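Local structure of predicted phosphatase, HAD family (Clostridium acetobutylicum, 3MC1) at residues V47-K52 and G166-D171; V106-K111 and E145-Y150; G184-F189 and E193-A198. The protein is a predicted phosphatase of the haloacid dehalogenase superfamily, probably hydrolysing a phosphate ester with the help of a metal ion. All blocks are in the same frame, centred on the assembly; numbering follows the deposited sequence.

Interaction 1 (V47-K52 and G166-D171). With NA (sodium ion), chain C.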
loop_
_atom_site.group_PDB
_atom_site.type_symbol
_atom_site.label_atom_id
_atom_site.label_comp_id
_atom_site.label_asym_id
_atom_site.label_seq_id
_atom_site.Cartn_x
_atom_site.Cartn_y
_atom_site.Cartn_z
ATOM N N VAL A 47 -7.347 -5.155 -1.901
ATOM C CA VAL A 47 -6.568 -3.920 -2.005
ATOM C C VAL A 47 -5.672 -3.717 -0.796
ATOM O O VAL A 47 -6.152 -3.425 0.302
ATOM C CB VAL A 47 -7.480 -2.683 -2.169
ATOM C CG1 VAL A 47 -6.627 -1.410 -2.238
ATOM C CG2 VAL A 47 -8.327 -2.827 -3.428
ATOM N N GLY A 48 -4.366 -3.873 -1.012
ATOM C CA GLY A 48 -3.404 -3.705 0.063
ATOM C C GLY A 48 -2.438 -4.869 0.236
ATOM O O GLY A 48 -1.239 -4.710 0.025
ATOM N N PRO A 49 -2.927 -6.060 0.617
ATOM C CA PRO A 49 -2.061 -7.230 0.810
ATOM C C PRO A 49 -1.514 -7.840 -0.478
ATOM O O PRO A 49 -1.996 -7.543 -1.571
ATOM C CB PRO A 49 -2.966 -8.199 1.561
ATOM C CG PRO A 49 -4.299 -7.906 0.988
ATOM C CD PRO A 49 -4.326 -6.386 0.953
ATOM N N PRO A 50 -0.482 -8.697 -0.363
ATOM C CA PRO A 50 0.090 -9.331 -1.557
ATOM C C PRO A 50 -1.025 -10.130 -2.239
ATOM O O PRO A 50 -1.800 -10.802 -1.568
ATOM C CB PRO A 50 1.179 -10.240 -0.982
ATOM C CG PRO A 50 1.571 -9.552 0.297
ATOM C CD PRO A 50 0.245 -9.094 0.857
ATOM N N LEU A 51 -1.128 -10.046 -3.558
ATOM C CA LEU A 51 -2.175 -10.782 -4.265
ATOM C C LEU A 51 -2.161 -12.270 -3.930
ATOM O O LEU A 51 -3.212 -12.882 -3.724
ATOM C CB LEU A 51 -2.027 -10.621 -5.783
ATOM C CG LEU A 51 -2.336 -9.244 -6.363
ATOM C CD1 LEU A 51 -2.143 -9.276 -7.864
ATOM C CD2 LEU A 51 -3.765 -8.843 -6.006
ATOM N N LYS A 52 -0.968 -12.854 -3.886
ATOM C CA LYS A 52 -0.842 -14.278 -3.611
ATOM C C LYS A 52 -1.561 -14.656 -2.327
ATOM O O LYS A 52 -2.381 -15.569 -2.313
ATOM C CB LYS A 52 0.633 -14.677 -3.522
ATOM C CG LYS A 52 0.860 -16.173 -3.411
ATOM C CD LYS A 52 2.341 -16.509 -3.445
ATOM C CE LYS A 52 2.980 -16.152 -4.789
ATOM N NZ LYS A 52 4.457 -16.408 -4.793
ATOM N N GLY A 166 -0.248 3.586 6.841
ATOM C CA GLY A 166 -0.971 2.596 6.054
ATOM C C GLY A 166 -2.446 2.551 6.433
ATOM O O GLY A 166 -2.841 3.155 7.435
ATOM N N ASP A 167 -3.252 1.828 5.651
ATOM C CA ASP A 167 -4.690 1.726 5.895
ATOM C C ASP A 167 -5.165 0.354 6.374
ATOM O O ASP A 167 -6.314 0.209 6.804
ATOM C CB ASP A 167 -5.465 2.112 4.617
ATOM C CG ASP A 167 -5.152 1.201 3.431
ATOM O OD1 ASP A 167 -3.952 0.984 3.130
ATOM O OD2 ASP A 167 -6.114 0.703 2.789
ATOM N N ARG A 168 -4.281 -0.644 6.326
ATOM C CA ARG A 168 -4.647 -2.002 6.719
ATOM C C ARG A 168 -3.823 -2.549 7.888
ATOM O O ARG A 168 -2.758 -2.030 8.221
ATOM C CB ARG A 168 -4.497 -2.947 5.518
ATOM C CG ARG A 168 -5.240 -2.519 4.245
ATOM C CD ARG A 168 -6.748 -2.555 4.423
ATOM N NE ARG A 168 -7.240 -3.893 4.749
ATOM C CZ ARG A 168 -7.372 -4.886 3.874
ATOM N NH1 ARG A 168 -7.054 -4.704 2.597
ATOM N NH2 ARG A 168 -7.812 -6.071 4.279
ATOM N N GLU A 169 -4.324 -3.616 8.498
ATOM C CA GLU A 169 -3.640 -4.249 9.619
ATOM C C GLU A 169 -2.262 -4.740 9.182
ATOM O O GLU A 169 -1.342 -4.810 9.988
ATOM C CB GLU A 169 -4.458 -5.433 10.128
ATOM C CG GLU A 169 -4.588 -6.558 9.114
ATOM C CD GLU A 169 -5.331 -7.756 9.671
ATOM O OE1 GLU A 169 -4.964 -8.221 10.774
ATOM O OE2 GLU A 169 -6.275 -8.234 9.003
ATOM N N TYR A 170 -2.132 -5.077 7.901
ATOM C CA TYR A 170 -0.869 -5.558 7.352
ATOM C C TYR A 170 0.218 -4.497 7.486
ATOM O O TYR A 170 1.398 -4.813 7.697
ATOM C CB TYR A 170 -1.059 -5.929 5.885
ATOM C CG TYR A 170 -2.164 -6.937 5.681
ATOM C CD1 TYR A 170 -2.020 -8.252 6.123
ATOM C CD2 TYR A 170 -3.376 -6.568 5.091
ATOM C CE1 TYR A 170 -3.051 -9.179 5.986
ATOM C CE2 TYR A 170 -4.420 -7.488 4.950
ATOM C CZ TYR A 170 -4.250 -8.792 5.401
ATOM O OH TYR A 170 -5.272 -9.709 5.276
ATOM N N ASP A 171 -0.185 -3.236 7.356
ATOM C CA ASP A 171 0.753 -2.138 7.484
ATOM C C ASP A 171 1.211 -2.002 8.930
ATOM O O ASP A 171 2.391 -1.771 9.195
ATOM C CB ASP A 171 0.100 -0.850 7.003
ATOM C CG ASP A 171 -0.192 -0.888 5.519
ATOM O OD1 ASP A 171 0.778 -1.042 4.755
ATOM O OD2 ASP A 171 -1.369 -0.776 5.122
HETATM NA NA NA C . -2.824 -0.156 1.500
HETATM O O HOH W 1 -5.007 -0.879 0.909
HETATM O O HOH W 2 -2.178 -1.903 2.691
#
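Pro49 lies over one face of the Tyr170 ring, offset toward the rim: its CB sits 4.0 Å from the ring centroid and 21° off the ring normal, a CH-pi contact. The opposite face of the phenol is covered by Glu169 CG, so the ring is held between two aliphatic groups. Tyr170 in turn reaches the Arg168 guanidinium, with CE2 3.7 Å above its plane. Arg168 curls back at chi2 and chi3 (-66° and -61°), which brings NH1 to the backbone of the other segment. There NH1 gives Val47 O a short but poorly directed bond, 2.8 Å from N to O and weak by its angle. The firmer partner of the guanidinium is Glu194, which forms a salt bridge at NE.

In haloacid dehalogenase phosphatases with a helical cap between the first two sheet strands, this is probably where cap meets core: Pro50 and Arg168 occupy the N-cap positions of helix 51-59, in the presumed cap, and helix 169-176 of the Rossmann-like core. The metal site lies beside the junction. Asp167 OD1 binds the sodium ion at 2.3 Å, in company with Asp10, Asp12 and two waters; the ion probably occupies the position of the catalytic magnesium of relatives. One of those waters donates both to Val47 O, at 2.9 Å, and to Asp167 OD2, linking the presumed cap side to the metal ligand. The other donates to Asp171 OD2. That same Asp171 OD2 accepts from Arg168 N at 3.2 Å through its anti lone pair, while Asp171 OD1 pairs with Lys144.

Interaction 2 (V106-K111 and E145-Y150)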
loop_
_atom_site.group_PDB
_atom_site.type_symbol
_atom_site.label_atom_id
_atom_site.label_comp_id
_atom_site.label_asym_id
_atom_site.label_seq_id
_atom_site.Cartn_x
_atom_site.Cartn_y
_atom_site.Cartn_z
ATOM N N VAL A 106 9.166 8.136 1.688
ATOM C CA VAL A 106 9.445 6.860 1.034
ATOM C C VAL A 106 8.169 6.042 0.849
ATOM O O VAL A 106 7.277 6.077 1.688
ATOM C CB VAL A 106 10.440 6.004 1.892
ATOM C CG1 VAL A 106 10.744 4.672 1.202
ATOM C CG2 VAL A 106 11.748 6.779 2.121
ATOM N N VAL A 107 8.066 5.323 -0.266
ATOM C CA VAL A 107 6.907 4.466 -0.463
ATOM C C VAL A 107 7.391 3.050 -0.156
ATOM O O VAL A 107 8.413 2.606 -0.675
ATOM C CB VAL A 107 6.362 4.495 -1.916
ATOM C CG1 VAL A 107 5.307 3.390 -2.088
ATOM C CG2 VAL A 107 5.739 5.850 -2.220
ATOM N N ALA A 108 6.662 2.361 0.710
ATOM C CA ALA A 108 6.982 0.990 1.082
ATOM C C ALA A 108 5.672 0.247 0.850
ATOM O O ALA A 108 4.730 0.384 1.630
ATOM C CB ALA A 108 7.391 0.920 2.548
ATOM N N THR A 109 5.616 -0.538 -0.222
ATOM C CA THR A 109 4.385 -1.232 -0.577
ATOM C C THR A 109 4.558 -2.677 -1.041
ATOM O O THR A 109 5.622 -3.059 -1.529
ATOM C CB THR A 109 3.659 -0.436 -1.696
ATOM O OG1 THR A 109 2.464 -1.116 -2.086
ATOM C CG2 THR A 109 4.565 -0.277 -2.919
ATOM N N SER A 110 3.507 -3.481 -0.874
ATOM C CA SER A 110 3.539 -4.867 -1.338
ATOM C C SER A 110 3.249 -4.856 -2.845
ATOM O O SER A 110 3.413 -5.868 -3.531
ATOM C CB SER A 110 2.486 -5.730 -0.619
ATOM O OG SER A 110 2.867 -6.036 0.714
ATOM N N LYS A 111 2.799 -3.720 -3.366
ATOM C CA LYS A 111 2.529 -3.648 -4.792
ATOM C C LYS A 111 3.867 -3.732 -5.533
ATOM O O LYS A 111 4.876 -3.223 -5.053
ATOM C CB LYS A 111 1.821 -2.332 -5.126
ATOM C CG LYS A 111 1.393 -2.218 -6.580
ATOM C CD LYS A 111 0.799 -0.861 -6.858
ATOM C CE LYS A 111 -0.432 -0.975 -7.744
ATOM N NZ LYS A 111 -1.499 -1.761 -7.064
ATOM N N GLU A 145 6.286 -6.476 5.898
ATOM C CA GLU A 145 7.455 -6.520 6.770
ATOM C C GLU A 145 8.746 -6.540 5.962
ATOM O O GLU A 145 9.682 -5.801 6.250
ATOM C CB GLU A 145 7.429 -7.770 7.647
ATOM C CG GLU A 145 8.765 -8.052 8.319
ATOM C CD GLU A 145 8.813 -9.408 8.994
ATOM O OE1 GLU A 145 8.554 -10.418 8.310
ATOM O OE2 GLU A 145 9.115 -9.462 10.205
ATOM N N ASP A 146 8.792 -7.388 4.943
ATOM C CA ASP A 146 10.002 -7.515 4.136
ATOM C C ASP A 146 10.321 -6.301 3.268
ATOM O O ASP A 146 11.489 -5.978 3.065
ATOM C CB ASP A 146 9.932 -8.774 3.259
ATOM C CG ASP A 146 9.824 -10.068 4.076
ATOM O OD1 ASP A 146 10.105 -10.044 5.298
ATOM O OD2 ASP A 146 9.470 -11.120 3.485
ATOM N N VAL A 147 9.301 -5.622 2.752
ATOM C CA VAL A 147 9.555 -4.459 1.913
ATOM C C VAL A 147 9.988 -3.265 2.764
ATOM O O VAL A 147 10.868 -2.493 2.372
ATOM C CB VAL A 147 8.307 -4.097 1.067
ATOM C CG1 VAL A 147 8.533 -2.798 0.311
ATOM C CG2 VAL A 147 8.027 -5.222 0.077
ATOM N N ILE A 148 9.377 -3.116 3.935
ATOM C CA ILE A 148 9.753 -2.022 4.819
ATOM C C ILE A 148 11.213 -2.236 5.256
ATOM O O ILE A 148 12.017 -1.307 5.248
ATOM C CB ILE A 148 8.831 -1.968 6.064
ATOM C CG1 ILE A 148 7.440 -1.459 5.657
ATOM C CG2 ILE A 148 9.451 -1.066 7.130
ATOM C CD1 ILE A 148 6.364 -1.553 6.760
ATOM N N ARG A 149 11.548 -3.475 5.618
ATOM C CA ARG A 149 12.900 -3.804 6.064
ATOM C C ARG A 149 13.932 -3.522 4.977
ATOM O O ARG A 149 15.012 -3.014 5.263
ATOM C CB ARG A 149 12.982 -5.281 6.481
ATOM C CG ARG A 149 14.267 -5.638 7.225
ATOM C CD ARG A 149 14.269 -7.083 7.707
ATOM N NE ARG A 149 13.083 -7.424 8.490
ATOM C CZ ARG A 149 12.780 -6.894 9.670
ATOM N NH1 ARG A 149 13.581 -5.987 10.215
ATOM N NH2 ARG A 149 11.682 -7.278 10.313
ATOM N N TYR A 150 13.602 -3.860 3.733
ATOM C CA TYR A 150 14.513 -3.633 2.617
ATOM C C TYR A 150 14.625 -2.143 2.323
ATOM O O TYR A 150 15.699 -1.652 2.007
ATOM C CB TYR A 150 14.032 -4.373 1.360
ATOM C CG TYR A 150 15.004 -4.303 0.195
ATOM C CD1 TYR A 150 16.281 -4.864 0.283
ATOM C CD2 TYR A 150 14.655 -3.660 -0.986
ATOM C CE1 TYR A 150 17.186 -4.779 -0.787
ATOM C CE2 TYR A 150 15.546 -3.566 -2.053
ATOM C CZ TYR A 150 16.808 -4.125 -1.952
ATOM O OH TYR A 150 17.680 -4.018 -3.021
#
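Both methyls of Val147 approach the flat peptide group between Thr109 and Ser110 from one side of its plane, at the oxygen end, with Val147 CG1 3.5 Å and CG2 3.6 Å from Thr109 O. Val147 CG1 also comes obliquely to the N-H side of the preceding peptide, between Ala108 and Thr109, 3.7 Å from Thr109 N. Far from the strand, the guanidinium of Arg149 has the carboxylate of Glu145 at its edge, a long and weak salt bridge one turn apart on the helix; Arg149 NH2 also reaches Lys177 O.

Val147 can touch two successive peptides because its CG1 is anti to the backbone N (chi1 174°) and CG2 anti to the carbonyl carbon, so that the fork opens toward the strand. One residue on, Ile148 brings CG1 alongside Ala108 CB at 3.9 Å. The small methyl of Ala108 points at the helix and lets the backbones come close: Ala108 CA and Ile148 CA are 5.5 Å apart, and the axes of 106-109 and 145-150 approach to 7.4 Å, nearly antiparallel at 152°. Leu8 of the neighbouring strand 6-9 touches both Ala108 and Ile148 and continues the apolar layer.

Thr109 turns its own side chain away from the helix. Its OG1 accepts from Lys111 N at 2.9 Å, an ST turn where the chain turns a corner at Ser110 and Lys111, and is also hydrogen-bonded to Asp10 OD1 of the metal site. A helix packed on strands 104-109 and 6-9 of the parallel sheet, behind a threonine next to the metal site, is characteristic of the Rossmann-like haloacid dehalogenase core, where that threonine probably corresponds to motif II.

Interaction 3 (G184-F189 and E193-A198)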
loop_
_atom_site.group_PDB
_atom_site.type_symbol
_atom_site.label_atom_id
_atom_site.label_comp_id
_atom_site.label_asym_id
_atom_site.label_seq_id
_atom_site.Cartn_x
_atom_site.Cartn_y
_atom_site.Cartn_z
ATOM N N GLY A 184 -2.380 4.576 11.295
ATOM C CA GLY A 184 -3.314 3.928 10.402
ATOM C C GLY A 184 -4.334 4.957 9.953
ATOM O O GLY A 184 -4.724 5.825 10.738
ATOM N N VAL A 185 -4.744 4.894 8.689
ATOM C CA VAL A 185 -5.745 5.831 8.186
ATOM C C VAL A 185 -7.000 5.034 7.862
ATOM O O VAL A 185 -6.911 3.908 7.375
ATOM C CB VAL A 185 -5.243 6.580 6.926
ATOM C CG1 VAL A 185 -3.891 7.237 7.234
ATOM C CG2 VAL A 185 -5.131 5.623 5.748
ATOM N N THR A 186 -8.166 5.615 8.140
ATOM C CA THR A 186 -9.431 4.933 7.891
ATOM C C THR A 186 -10.151 5.363 6.620
ATOM O O THR A 186 -11.237 4.865 6.337
ATOM C CB THR A 186 -10.414 5.101 9.081
ATOM O OG1 THR A 186 -10.596 6.496 9.354
ATOM C CG2 THR A 186 -9.876 4.396 10.336
ATOM N N TYR A 187 -9.565 6.285 5.857
ATOM C CA TYR A 187 -10.197 6.720 4.615
ATOM C C TYR A 187 -9.864 5.737 3.498
ATOM O O TYR A 187 -10.296 5.901 2.359
ATOM C CB TYR A 187 -9.752 8.149 4.245
ATOM C CG TYR A 187 -8.264 8.337 4.025
ATOM C CD1 TYR A 187 -7.644 7.910 2.842
ATOM C CD2 TYR A 187 -7.469 8.941 5.003
ATOM C CE1 TYR A 187 -6.267 8.086 2.647
ATOM C CE2 TYR A 187 -6.101 9.119 4.818
ATOM C CZ TYR A 187 -5.503 8.693 3.647
ATOM O OH TYR A 187 -4.146 8.848 3.505
ATOM N N GLY A 188 -9.106 4.700 3.837
ATOM C CA GLY A 188 -8.721 3.713 2.845
ATOM C C GLY A 188 -9.583 2.465 2.857
ATOM O O GLY A 188 -10.802 2.544 2.934
ATOM N N PHE A 189 -8.949 1.304 2.810
ATOM C CA PHE A 189 -9.701 0.061 2.783
ATOM C C PHE A 189 -9.662 -0.736 4.080
ATOM O O PHE A 189 -10.019 -1.911 4.112
ATOM C CB PHE A 189 -9.220 -0.759 1.590
ATOM C CG PHE A 189 -9.365 -0.027 0.289
ATOM C CD1 PHE A 189 -10.583 -0.021 -0.387
ATOM C CD2 PHE A 189 -8.321 0.750 -0.206
ATOM C CE1 PHE A 189 -10.758 0.758 -1.534
ATOM C CE2 PHE A 189 -8.484 1.530 -1.350
ATOM C CZ PHE A 189 -9.704 1.536 -2.013
ATOM N N GLU A 193 -11.588 -0.249 13.619
ATOM C CA GLU A 193 -11.542 -1.479 14.406
ATOM C C GLU A 193 -10.435 -2.421 13.930
ATOM O O GLU A 193 -9.741 -3.033 14.745
ATOM C CB GLU A 193 -12.898 -2.203 14.341
ATOM C CG GLU A 193 -14.074 -1.498 15.055
ATOM C CD GLU A 193 -14.565 -0.227 14.354
ATOM O OE1 GLU A 193 -14.450 -0.147 13.112
ATOM O OE2 GLU A 193 -15.089 0.683 15.048
ATOM N N GLU A 194 -10.278 -2.546 12.617
ATOM C CA GLU A 194 -9.234 -3.402 12.061
ATOM C C GLU A 194 -7.859 -2.910 12.503
ATOM O O GLU A 194 -7.004 -3.698 12.915
ATOM C CB GLU A 194 -9.296 -3.403 10.526
ATOM C CG GLU A 194 -8.177 -4.214 9.861
ATOM C CD GLU A 194 -8.167 -4.091 8.344
ATOM O OE1 GLU A 194 -9.243 -4.256 7.724
ATOM O OE2 GLU A 194 -7.084 -3.844 7.770
ATOM N N LEU A 195 -7.658 -1.599 12.421
ATOM C CA LEU A 195 -6.382 -0.994 12.785
ATOM C C LEU A 195 -6.123 -0.998 14.283
ATOM O O LEU A 195 -4.991 -1.217 14.721
ATOM C CB LEU A 195 -6.316 0.435 12.242
ATOM C CG LEU A 195 -6.335 0.496 10.712
ATOM C CD1 LEU A 195 -6.721 1.905 10.235
ATOM C CD2 LEU A 195 -4.966 0.078 10.183
ATOM N N LYS A 196 -7.167 -0.760 15.069
ATOM C CA LYS A 196 -7.028 -0.741 16.519
ATOM C C LYS A 196 -6.626 -2.121 17.037
ATOM O O LYS A 196 -5.734 -2.231 17.874
ATOM C CB LYS A 196 -8.342 -0.309 17.173
ATOM C CG LYS A 196 -8.305 -0.297 18.695
ATOM C CD LYS A 196 -9.708 -0.118 19.267
ATOM C CE LYS A 196 -9.732 -0.288 20.782
ATOM N NZ LYS A 196 -11.116 -0.143 21.337
ATOM N N ASN A 197 -7.284 -3.166 16.539
ATOM C CA ASN A 197 -6.994 -4.536 16.958
ATOM C C ASN A 197 -5.668 -5.056 16.416
ATOM O O ASN A 197 -5.145 -6.060 16.902
ATOM C CB ASN A 197 -8.111 -5.485 16.524
ATOM C CG ASN A 197 -9.404 -5.257 17.287
ATOM O OD1 ASN A 197 -9.403 -5.139 18.517
ATOM N ND2 ASN A 197 -10.520 -5.204 16.560
ATOM N N ALA A 198 -5.137 -4.378 15.403
ATOM C CA ALA A 198 -3.864 -4.770 14.811
ATOM C C ALA A 198 -2.759 -4.189 15.672
ATOM O O ALA A 198 -1.636 -4.688 15.683
ATOM C CB ALA A 198 -3.756 -4.237 13.386
#
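Strand 182-185, helix 192-198 and strand 202-204 form a beta-alpha-beta unit at one edge of the parallel sheet, and Leu195 is the side chain that seats this short helix on the strand before it. Its CG is anti to the carbonyl carbon (chi1 -64°), and the two branches divide the work. CD1 packs against the strand backbone, 3.5 Å from Val185 O and 3.9 Å from Gly184 C. CD2 leans toward Gly184 CA, at 4.2 Å. With no side chain on Gly184, Leu195 can lie directly on the main chain; the nearest pair of CA atoms, Gly184 and Leu195, is 6.3 Å apart.

Where the strand ends, Thr186 crosses Leu195 obliquely and offers its methyl, with CG2 4.0 Å from Leu195 CD1. Thr186 OG1 is directed elsewhere and is hydrogen-bonded to Val204 O on the edge strand, so the residue presents its apolar branch to the helix and its polar one to the sheet. Ile203 and Val172 also touch Leu195, extending this apolar layer to the last strand and to helix 169-176.

Glu194 belongs to the same helix but serves another neighbour. Extended, with CG anti to N (chi1 177°), it passes the loop after the strand at a distance, OE1 lying 4.4 Å from Phe189 O. Its OE2 accepts a hydrogen bond from Glu169 N, and thereby links the helix to the start of helix 169-176. Facing away from Leu195, Val185 sends CG2 over one face of the Tyr187 ring, 3.7 Å above its plane and offset toward the rim.

How the interactions relate
Interactions 2 and 3 lie in the Rossmann-like core, and interaction 1 joins that core to the presumed cap beside the sodium site. Interaction 1 is the middle one, its centre 11 Å from each of the others; interactions 2 and 3 are about 18 Å apart between centres and do not touch, though both reach the same parallel sheet. Along the chain, interaction 2 is nested inside the loop closed by interaction 1, and interaction 3 follows. Pro50 packs on Ser110 to join interactions 1 and 2. Toward interaction 3, Gly166 pairs with Val185 in the sheet and Val47 packs on Phe189. The probable active site is thus framed by the presumed cap-core junction and two separate strand-helix packings on the same sheet.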